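Long-range contacts in neurotoxin (Clostridium botulinum, PDB 2QN0), which is the zinc protease light chain of botulinum neurotoxin serotype C1, thought to cleave SNARE proteins with dual substrate specificity: residues A[7-12]-A[86-91]; A[17-22]-A[35-40]; A[44-49]-A[155-160]. All blocks are in the same frame, centred on the assembly; numbering follows the deposited sequence.

How the interactions relate
Interactions 2 and 3 lie in one mixed sheet, where strands 34-38 and 43-46 are neighbours: Phe37 O probably accepts a hydrogen bond from Val45 N at 2.8 Å, and the two contact centres are about 10 Å apart. Interaction 1 packs against both. Its N-terminal loop grips interaction 2 through Lys35 NZ, 2.7 Å from Asp12 O, while its helix sits on interaction 3, with Leu87 CD1 3.4 Å from Val45 CG1. The zinc, bound by His229, His233 and Glu269, lies about 14 Å from the side chain of Val156 in interaction 3; none of these contacts supplies a metal ligand.

Interaction 1: A[7-12]-A[86-91]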
loop_
_atom_site.group_PDB
_atom_site.type_symbol
_atom_site.label_atom_id
_atom_site.label_comp_id
_atom_site.label_asym_id
_atom_site.label_seq_id
_atom_site.Cartn_x
_atom_site.Cartn_y
_atom_site.Cartn_z
ATOM N N ASN A 7 -4.357 16.360 -9.678
ATOM C CA ASN A 7 -5.784 16.449 -9.375
ATOM C C ASN A 7 -6.576 15.945 -10.576
ATOM O O ASN A 7 -6.220 16.223 -11.722
ATOM C CB ASN A 7 -6.176 17.897 -9.073
ATOM C CG ASN A 7 -5.609 18.388 -7.763
ATOM O OD1 ASN A 7 -6.007 17.929 -6.691
ATOM N ND2 ASN A 7 -4.665 19.319 -7.838
ATOM N N PHE A 8 -7.656 15.218 -10.312
ATOM C CA PHE A 8 -8.470 14.662 -11.385
ATOM C C PHE A 8 -9.954 14.610 -11.069
ATOM O O PHE A 8 -10.365 14.655 -9.911
ATOM C CB PHE A 8 -8.066 13.212 -11.673
ATOM C CG PHE A 8 -6.634 13.028 -12.065
ATOM C CD1 PHE A 8 -6.190 13.391 -13.329
ATOM C CD2 PHE A 8 -5.736 12.441 -11.178
ATOM C CE1 PHE A 8 -4.870 13.167 -13.711
ATOM C CE2 PHE A 8 -4.416 12.212 -11.549
ATOM C CZ PHE A 8 -3.981 12.574 -12.817
ATOM N N ASN A 9 -10.734 14.496 -12.140
ATOM C CA ASN A 9 -12.176 14.304 -12.091
ATOM C C ASN A 9 -12.202 12.986 -12.847
ATOM O O ASN A 9 -11.453 12.825 -13.814
ATOM C CB ASN A 9 -12.935 15.357 -12.904
ATOM C CG ASN A 9 -12.875 16.728 -12.282
ATOM O OD1 ASN A 9 -13.308 16.928 -11.147
ATOM N ND2 ASN A 9 -12.339 17.688 -13.025
ATOM N N TYR A 10 -13.033 12.041 -12.430
ATOM C CA TYR A 10 -13.070 10.760 -13.120
ATOM C C TYR A 10 -13.376 10.936 -14.605
ATOM O O TYR A 10 -12.895 10.172 -15.441
ATOM C CB TYR A 10 -14.120 9.842 -12.494
ATOM C CG TYR A 10 -14.084 8.443 -13.056
ATOM C CD1 TYR A 10 -13.017 7.587 -12.776
ATOM C CD2 TYR A 10 -15.095 7.983 -13.903
ATOM C CE1 TYR A 10 -12.955 6.311 -13.326
ATOM C CE2 TYR A 10 -15.042 6.704 -14.460
ATOM C CZ TYR A 10 -13.968 5.875 -14.166
ATOM O OH TYR A 10 -13.904 4.616 -14.717
ATOM N N SER A 11 -14.168 11.956 -14.922
ATOM C CA SER A 11 -14.565 12.232 -16.301
ATOM C C SER A 11 -13.490 12.878 -17.176
ATOM O O SER A 11 -13.672 12.984 -18.391
ATOM C CB SER A 11 -15.812 13.120 -16.310
ATOM O OG SER A 11 -15.554 14.348 -15.652
ATOM N N ASP A 12 -12.383 13.317 -16.579
ATOM C CA ASP A 12 -11.322 13.951 -17.363
ATOM C C ASP A 12 -10.881 13.053 -18.513
ATOM O O ASP A 12 -10.741 11.842 -18.352
ATOM C CB ASP A 12 -10.121 14.306 -16.480
ATOM C CG ASP A 12 -10.417 15.449 -15.525
ATOM O OD1 ASP A 12 -11.452 16.131 -15.709
ATOM O OD2 ASP A 12 -9.611 15.675 -14.597
ATOM N N PHE A 86 -14.256 8.459 -4.924
ATOM C CA PHE A 86 -13.152 7.624 -4.444
ATOM C C PHE A 86 -11.825 8.201 -4.926
ATOM O O PHE A 86 -10.880 8.356 -4.149
ATOM C CB PHE A 86 -13.303 6.196 -4.971
ATOM C CG PHE A 86 -12.185 5.276 -4.559
ATOM C CD1 PHE A 86 -12.181 4.681 -3.299
ATOM C CD2 PHE A 86 -11.134 5.011 -5.429
ATOM C CE1 PHE A 86 -11.142 3.831 -2.912
ATOM C CE2 PHE A 86 -10.086 4.161 -5.050
ATOM C CZ PHE A 86 -10.096 3.573 -3.789
ATOM N N LEU A 87 -11.759 8.519 -6.216
ATOM C CA LEU A 87 -10.545 9.079 -6.798
ATOM C C LEU A 87 -10.108 10.335 -6.054
ATOM O O LEU A 87 -8.937 10.494 -5.713
ATOM C CB LEU A 87 -10.777 9.404 -8.277
ATOM C CG LEU A 87 -9.639 10.078 -9.045
ATOM C CD1 LEU A 87 -8.401 9.186 -9.054
ATOM C CD2 LEU A 87 -10.102 10.358 -10.468
ATOM N N LYS A 88 -11.053 11.232 -5.798
ATOM C CA LYS A 88 -10.736 12.467 -5.096
ATOM C C LYS A 88 -10.332 12.233 -3.643
ATOM O O LYS A 88 -9.526 12.984 -3.092
ATOM C CB LYS A 88 -11.921 13.435 -5.196
ATOM C CG LYS A 88 -12.032 14.038 -6.596
ATOM C CD LYS A 88 -13.360 14.732 -6.859
ATOM C CE LYS A 88 -13.381 15.280 -8.287
ATOM N NZ LYS A 88 -14.717 15.812 -8.678
ATOM N N GLU A 89 -10.882 11.194 -3.022
ATOM C CA GLU A 89 -10.526 10.885 -1.640
ATOM C C GLU A 89 -9.064 10.439 -1.589
ATOM O O GLU A 89 -8.298 10.883 -0.737
ATOM C CB GLU A 89 -11.435 9.781 -1.082
ATOM C CG GLU A 89 -12.897 10.210 -0.919
ATOM C CD GLU A 89 -13.817 9.071 -0.512
ATOM O OE1 GLU A 89 -13.517 7.908 -0.855
ATOM O OE2 GLU A 89 -14.855 9.340 0.134
ATOM N N ILE A 90 -8.680 9.561 -2.510
ATOM C CA ILE A 90 -7.306 9.073 -2.553
ATOM C C ILE A 90 -6.343 10.237 -2.785
ATOM O O ILE A 90 -5.309 10.344 -2.125
ATOM C CB ILE A 90 -7.120 8.023 -3.674
ATOM C CG1 ILE A 90 -7.959 6.777 -3.371
ATOM C CG2 ILE A 90 -5.639 7.642 -3.802
ATOM C CD1 ILE A 90 -7.583 6.072 -2.066
ATOM N N ILE A 91 -6.685 11.114 -3.723
ATOM C CA ILE A 91 -5.842 12.266 -4.019
ATOM C C ILE A 91 -5.674 13.151 -2.787
ATOM O O ILE A 91 -4.560 13.562 -2.449
ATOM C CB ILE A 91 -6.439 13.117 -5.181
ATOM C CG1 ILE A 91 -6.355 12.333 -6.489
ATOM C CG2 ILE A 91 -5.705 14.452 -5.292
ATOM C CD1 ILE A 91 -4.958 11.854 -6.836
#
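Phe8, Asn9 and their neighbours pack as an extended N-terminal loop along helix 80-97, a loop-on-helix contact within the clostridial neurotoxin zinc protease fold, with an apolar middle and polar margins. The chain makes a type I beta turn from Asn9 to Asp12 before it leads on to strand 19-23. Leu87, Lys88 and Ile91 carry the helix side.

Leu87 makes the central apolar touch. Its CG swings to the side opposite the backbone N (chi1 177°), which carries CD2 to within 3.7 Å of Phe8 CB, and the same methyl also lies against the backbone at Tyr10 N. The Phe8 ring is approached at its edge by Ile91, whose CD1 lies near the ring plane, 4.5 Å from Phe8 CD2. The ring also meets that of Phe37, the planes about 55° apart, and touches Ile19, which ties the loop to the sheet. At the upstream margin, Asn7 OD1 rests 3.8 Å from Ile91 CG2 while taking a hydrogen bond from Lys95.

Lys88 closes the other margin. Its chain runs extended beyond CG, passing CE 3.5 Å from Phe8 O before NZ reaches Asn9 OD1 at 3.1 Å. NZ lies in the carbonyl plane of that amide and also forms a salt bridge with Asp84, whose other carboxylate oxygen takes the N-H of Tyr10, so one carboxylate bonds both the lysine and the turn.

Asp12 holds the Asn9 amide from its other end, so both polar atoms of the amide are engaged and its rotation is fixed. Asn9 ND2 meets Asp12 OD1 on the syn side at 3.2 Å, whereas Asn9 N reaches Asp12 OD2 at 2.9 Å from above the carboxylate plane, 70° out of it.

Interaction 2: A[17-22]-A[35-40]; sequences KNILYL and KAFRIT
Arg38 hooks back onto the loop just ahead of the neighbouring strand and takes hold of Lys17 and Asn18, its guanidinium meeting both oxygens edge-on. NH2 donates to Lys17 O at 2.8 Å, and NE to Asn18 OD1 at 2.9 Å; a second bond from NE to Lys17 O is weak. A bend at chi3 (-60°) turns the head toward these acceptors. The Asn18 amide stands nearly upright to the guanidinium, the planes 77° apart, yet NE still lies in the carbonyl plane of OD1. NH1 goes a different way, to Gly41 O. The backbone adds a further link, Arg38 N to Asn18 O at 2.8 Å, while Asp15 OD1 accepts the N-H groups of Lys17, Asn18 and Ile19 and so pins the approach to the strand.

From there the two strands run as a twisted antiparallel beta hairpin, their axes at 138°, within the mixed sheet. Leu20 and Ala36 form a hydrogen-bonded pair, Leu20 N to Ala36 O at 3.1 Å and Ala36 N to Leu20 O at 2.7 Å. On either side of it sit the non-hydrogen-bonded pairs Ile19-Phe37 and Tyr21-Lys35.

These four side chains share one face. The extended Lys35 chain crosses the Tyr21 ring, with CG over one ring face near the rim, and its CE passes against Ile19 CG2. Ile19 CG1 and CD1 lean obliquely on the Phe37 ring. A water bridges Tyr21 OH, at 2.8 Å, to Lys35 NZ, at 3.0 Å; NZ also binds the carbonyls of Tyr10 and Asp12.

On the face of Leu20 and Ala36, Leu22 CD1 presses on Ala36 CB at 3.4 Å, a tight carbon contact.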
loop_
_atom_site.group_PDB
_atom_site.type_symbol
_atom_site.label_atom_id
_atom_site.label_comp_id
_atom_site.label_asym_id
_atom_site.label_seq_id
_atom_site.Cartn_x
_atom_site.Cartn_y
_atom_site.Cartn_z
ATOM N N LYS A 17 -0.907 10.378 -21.037
ATOM C CA LYS A 17 0.190 10.717 -20.138
ATOM C C LYS A 17 -0.149 10.415 -18.680
ATOM O O LYS A 17 0.510 9.590 -18.046
ATOM C CB LYS A 17 0.558 12.196 -20.276
ATOM C CG LYS A 17 1.784 12.584 -19.465
ATOM C CD LYS A 17 2.060 14.075 -19.530
ATOM C CE LYS A 17 3.287 14.433 -18.711
ATOM N NZ LYS A 17 4.483 13.662 -19.155
ATOM N N ASN A 18 -1.169 11.086 -18.151
ATOM C CA ASN A 18 -1.576 10.877 -16.764
ATOM C C ASN A 18 -2.927 10.191 -16.630
ATOM O O ASN A 18 -3.325 9.801 -15.531
ATOM C CB ASN A 18 -1.610 12.203 -16.005
ATOM C CG ASN A 18 -0.244 12.833 -15.882
ATOM O OD1 ASN A 18 0.768 12.136 -15.809
ATOM N ND2 ASN A 18 -0.204 14.158 -15.844
ATOM N N ILE A 19 -3.639 10.062 -17.744
ATOM C CA ILE A 19 -4.940 9.400 -17.748
ATOM C C ILE A 19 -4.953 8.440 -18.930
ATOM O O ILE A 19 -4.808 8.852 -20.084
ATOM C CB ILE A 19 -6.097 10.423 -17.868
ATOM C CG1 ILE A 19 -6.008 11.430 -16.714
ATOM C CG2 ILE A 19 -7.443 9.700 -17.839
ATOM C CD1 ILE A 19 -7.154 12.435 -16.658
ATOM N N LEU A 20 -5.113 7.155 -18.631
ATOM C CA LEU A 20 -5.102 6.115 -19.652
ATOM C C LEU A 20 -6.053 4.991 -19.280
ATOM O O LEU A 20 -6.578 4.943 -18.168
ATOM C CB LEU A 20 -3.701 5.498 -19.758
ATOM C CG LEU A 20 -2.448 6.366 -19.861
ATOM C CD1 LEU A 20 -1.208 5.513 -19.641
ATOM C CD2 LEU A 20 -2.404 7.019 -21.221
ATOM N N TYR A 21 -6.258 4.082 -20.230
ATOM C CA TYR A 21 -7.077 2.899 -20.012
ATOM C C TYR A 21 -6.067 1.766 -19.936
ATOM O O TYR A 21 -5.248 1.602 -20.841
ATOM C CB TYR A 21 -8.042 2.674 -21.176
ATOM C CG TYR A 21 -9.314 3.480 -21.048
ATOM C CD1 TYR A 21 -10.326 3.081 -20.173
ATOM C CD2 TYR A 21 -9.494 4.655 -21.774
ATOM C CE1 TYR A 21 -11.488 3.836 -20.022
ATOM C CE2 TYR A 21 -10.652 5.417 -21.632
ATOM C CZ TYR A 21 -11.641 5.002 -20.755
ATOM O OH TYR A 21 -12.777 5.762 -20.599
ATOM N N LEU A 22 -6.118 0.999 -18.854
ATOM C CA LEU A 22 -5.177 -0.093 -18.651
ATOM C C LEU A 22 -5.834 -1.457 -18.519
ATOM O O LEU A 22 -6.990 -1.572 -18.118
ATOM C CB LEU A 22 -4.350 0.159 -17.380
ATOM C CG LEU A 22 -3.547 1.458 -17.263
ATOM C CD1 LEU A 22 -2.966 1.570 -15.854
ATOM C CD2 LEU A 22 -2.444 1.480 -18.306
ATOM N N LYS A 35 -10.076 2.609 -16.577
ATOM C CA LYS A 35 -9.515 3.955 -16.607
ATOM C C LYS A 35 -8.604 4.145 -15.394
ATOM O O LYS A 35 -8.996 3.853 -14.264
ATOM C CB LYS A 35 -10.636 4.999 -16.603
ATOM C CG LYS A 35 -10.172 6.400 -16.980
ATOM C CD LYS A 35 -11.358 7.317 -17.242
ATOM C CE LYS A 35 -10.903 8.697 -17.697
ATOM N NZ LYS A 35 -12.069 9.568 -18.018
ATOM N N ALA A 36 -7.389 4.630 -15.645
ATOM C CA ALA A 36 -6.392 4.838 -14.597
ATOM C C ALA A 36 -5.863 6.271 -14.575
ATOM O O ALA A 36 -5.820 6.945 -15.606
ATOM C CB ALA A 36 -5.240 3.858 -14.795
ATOM N N PHE A 37 -5.434 6.718 -13.396
ATOM C CA PHE A 37 -4.932 8.076 -13.200
ATOM C C PHE A 37 -3.590 8.067 -12.467
ATOM O O PHE A 37 -3.428 7.361 -11.472
ATOM C CB PHE A 37 -5.943 8.873 -12.377
ATOM C CG PHE A 37 -7.345 8.806 -12.915
ATOM C CD1 PHE A 37 -7.862 9.849 -13.679
ATOM C CD2 PHE A 37 -8.134 7.682 -12.691
ATOM C CE1 PHE A 37 -9.149 9.772 -14.215
ATOM C CE2 PHE A 37 -9.422 7.591 -13.222
ATOM C CZ PHE A 37 -9.929 8.644 -13.989
ATOM N N ARG A 38 -2.638 8.860 -12.949
ATOM C CA ARG A 38 -1.317 8.923 -12.324
ATOM C C ARG A 38 -1.312 9.931 -11.175
ATOM O O ARG A 38 -1.416 11.140 -11.398
ATOM C CB ARG A 38 -0.255 9.317 -13.363
ATOM C CG ARG A 38 1.194 9.222 -12.862
ATOM C CD ARG A 38 2.141 10.112 -13.684
ATOM N NE ARG A 38 2.182 9.758 -15.104
ATOM C CZ ARG A 38 2.956 8.808 -15.626
ATOM N NH1 ARG A 38 3.768 8.103 -14.849
ATOM N NH2 ARG A 38 2.920 8.568 -16.932
ATOM N N ILE A 39 -1.203 9.435 -9.945
ATOM C CA ILE A 39 -1.174 10.305 -8.772
ATOM C C ILE A 39 0.098 11.144 -8.837
ATOM O O ILE A 39 0.065 12.369 -8.715
ATOM C CB ILE A 39 -1.188 9.473 -7.461
ATOM C CG1 ILE A 39 -2.486 8.666 -7.383
ATOM C CG2 ILE A 39 -1.039 10.394 -6.252
ATOM C CD1 ILE A 39 -2.604 7.789 -6.148
ATOM N N THR A 40 1.223 10.464 -9.025
ATOM C CA THR A 40 2.519 11.117 -9.157
ATOM C C THR A 40 3.542 10.049 -9.522
ATOM O O THR A 40 3.465 8.920 -9.044
ATOM C CB THR A 40 2.948 11.839 -7.856
ATOM O OG1 THR A 40 4.164 12.559 -8.095
ATOM C CG2 THR A 40 3.170 10.846 -6.724
HETATM O O HOH W 1 -12.331 8.553 -20.853
#

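Interaction 3: A[44-49]-A[155-160]; sequences WVIPDR and SVIITG
Ile46 and Ile157 meet diagonally across two parallel strands inside the mixed sheet of the protease. Both isoleucines lie on the same face as Trp44 and Thr159. Ile46 carries CG1 anti to its carbonyl carbon (chi1 -61°), which brings CD1 to 3.9 Å from Ile157 CG2, and the two chains slant across one another. The Trp44 indole leads away instead, onto Arg38 and Pro154, while its CB stays near Val156 O.

On the other face, Val45 and Ile158 stand side by side, directed at helix 80-97, where they touch Leu87 and Phe94 respectively. Val45 CG2 settles on Ile158 O at 3.4 Å, the carbonyl that also receives Ile46 N at 2.8 Å.

The ladder alternates as parallel strands do: Trp44 N donates to Val156 O at 2.9 Å, and Ile158 N to Trp44 O at 2.8 Å. Past Ile46 the chain makes an inverse gamma turn centred on Pro47. Beyond the turn, one bond still joins the segments: Gly160 N reaches Asp48 O at 2.8 Å, tilted 30° from its carbonyl plane.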
loop_
_atom_site.group_PDB
_atom_site.type_symbol
_atom_site.label_atom_id
_atom_site.label_comp_id
_atom_site.label_asym_id
_atom_site.label_seq_id
_atom_site.Cartn_x
_atom_site.Cartn_y
_atom_site.Cartn_z
ATOM N N TRP A 44 -0.070 4.866 -9.610
ATOM C CA TRP A 44 -1.327 5.037 -10.328
ATOM C C TRP A 44 -2.510 4.594 -9.487
ATOM O O TRP A 44 -2.361 3.824 -8.539
ATOM C CB TRP A 44 -1.327 4.201 -11.609
ATOM C CG TRP A 44 -0.363 4.665 -12.648
ATOM C CD1 TRP A 44 0.995 4.506 -12.648
ATOM C CD2 TRP A 44 -0.686 5.386 -13.839
ATOM N NE1 TRP A 44 1.539 5.088 -13.772
ATOM C CE2 TRP A 44 0.528 5.636 -14.518
ATOM C CE3 TRP A 44 -1.887 5.849 -14.400
ATOM C CZ2 TRP A 44 0.577 6.331 -15.734
ATOM C CZ3 TRP A 44 -1.838 6.542 -15.611
ATOM C CH2 TRP A 44 -0.612 6.774 -16.262
ATOM N N VAL A 45 -3.692 5.089 -9.836
ATOM C CA VAL A 45 -4.902 4.692 -9.140
ATOM C C VAL A 45 -5.982 4.317 -10.149
ATOM O O VAL A 45 -6.202 5.028 -11.132
ATOM C CB VAL A 45 -5.438 5.814 -8.212
ATOM C CG1 VAL A 45 -5.689 7.083 -9.003
ATOM C CG2 VAL A 45 -6.728 5.350 -7.533
ATOM N N ILE A 46 -6.609 3.168 -9.921
ATOM C CA ILE A 46 -7.713 2.684 -10.749
ATOM C C ILE A 46 -8.841 2.578 -9.730
ATOM O O ILE A 46 -8.876 1.645 -8.925
ATOM C CB ILE A 46 -7.424 1.297 -11.351
ATOM C CG1 ILE A 46 -6.190 1.368 -12.255
ATOM C CG2 ILE A 46 -8.635 0.824 -12.159
ATOM C CD1 ILE A 46 -5.788 0.028 -12.855
ATOM N N PRO A 47 -9.768 3.552 -9.737
ATOM C CA PRO A 47 -10.914 3.627 -8.821
ATOM C C PRO A 47 -12.006 2.578 -9.018
ATOM O O PRO A 47 -13.190 2.914 -9.008
ATOM C CB PRO A 47 -11.459 5.046 -9.050
ATOM C CG PRO A 47 -10.393 5.754 -9.851
ATOM C CD PRO A 47 -9.807 4.668 -10.693
ATOM N N ASP A 48 -11.615 1.318 -9.187
ATOM C CA ASP A 48 -12.578 0.232 -9.389
ATOM C C ASP A 48 -12.446 -0.837 -8.308
ATOM O O ASP A 48 -11.417 -0.929 -7.637
ATOM C CB ASP A 48 -12.338 -0.482 -10.725
ATOM C CG ASP A 48 -12.433 0.431 -11.924
ATOM O OD1 ASP A 48 -12.906 1.579 -11.790
ATOM O OD2 ASP A 48 -12.032 -0.027 -13.015
ATOM N N ARG A 49 -13.484 -1.654 -8.151
ATOM C CA ARG A 49 -13.424 -2.756 -7.197
ATOM C C ARG A 49 -12.452 -3.738 -7.855
ATOM O O ARG A 49 -12.362 -3.795 -9.085
ATOM C CB ARG A 49 -14.807 -3.397 -7.005
ATOM C CG ARG A 49 -15.818 -2.489 -6.310
ATOM C CD ARG A 49 -15.368 -2.124 -4.891
ATOM N NE ARG A 49 -15.453 -3.259 -3.969
ATOM C CZ ARG A 49 -16.583 -3.688 -3.413
ATOM N NH1 ARG A 49 -17.730 -3.075 -3.680
ATOM N NH2 ARG A 49 -16.568 -4.729 -2.587
ATOM N N SER A 155 4.736 1.269 -10.317
ATOM C CA SER A 155 5.435 0.633 -9.206
ATOM C C SER A 155 4.357 0.260 -8.196
ATOM O O SER A 155 4.454 -0.748 -7.493
ATOM C CB SER A 155 6.442 1.586 -8.565
ATOM O OG SER A 155 7.591 1.717 -9.383
ATOM N N VAL A 156 3.317 1.087 -8.148
ATOM C CA VAL A 156 2.194 0.872 -7.246
ATOM C C VAL A 156 0.887 1.260 -7.926
ATOM O O VAL A 156 0.789 2.320 -8.544
ATOM C CB VAL A 156 2.316 1.730 -5.963
ATOM C CG1 VAL A 156 1.097 1.496 -5.066
ATOM C CG2 VAL A 156 3.601 1.398 -5.217
ATOM N N ILE A 157 -0.107 0.386 -7.830
ATOM C CA ILE A 157 -1.427 0.685 -8.373
ATOM C C ILE A 157 -2.405 0.600 -7.208
ATOM O O ILE A 157 -2.522 -0.442 -6.563
ATOM C CB ILE A 157 -1.888 -0.330 -9.439
ATOM C CG1 ILE A 157 -0.950 -0.303 -10.644
ATOM C CG2 ILE A 157 -3.319 0.007 -9.882
ATOM C CD1 ILE A 157 -1.332 -1.301 -11.727
ATOM N N ILE A 158 -3.081 1.704 -6.917
ATOM C CA ILE A 158 -4.067 1.710 -5.848
ATOM C C ILE A 158 -5.427 1.465 -6.493
ATOM O O ILE A 158 -5.774 2.117 -7.477
ATOM C CB ILE A 158 -4.091 3.066 -5.122
ATOM C CG1 ILE A 158 -2.753 3.282 -4.409
ATOM C CG2 ILE A 158 -5.261 3.115 -4.140
ATOM C CD1 ILE A 158 -2.584 4.647 -3.832
ATOM N N THR A 159 -6.180 0.509 -5.959
ATOM C CA THR A 159 -7.508 0.207 -6.488
ATOM C C THR A 159 -8.508 0.270 -5.350
ATOM O O THR A 159 -8.133 0.433 -4.185
ATOM C CB THR A 159 -7.612 -1.222 -7.072
ATOM O OG1 THR A 159 -7.656 -2.177 -6.001
ATOM C CG2 THR A 159 -6.428 -1.530 -7.969
ATOM N N GLY A 160 -9.782 0.141 -5.699
ATOM C CA GLY A 160 -10.821 0.131 -4.693
ATOM C C GLY A 160 -10.741 -1.214 -3.992
ATOM O O GLY A 160 -9.962 -2.081 -4.402
#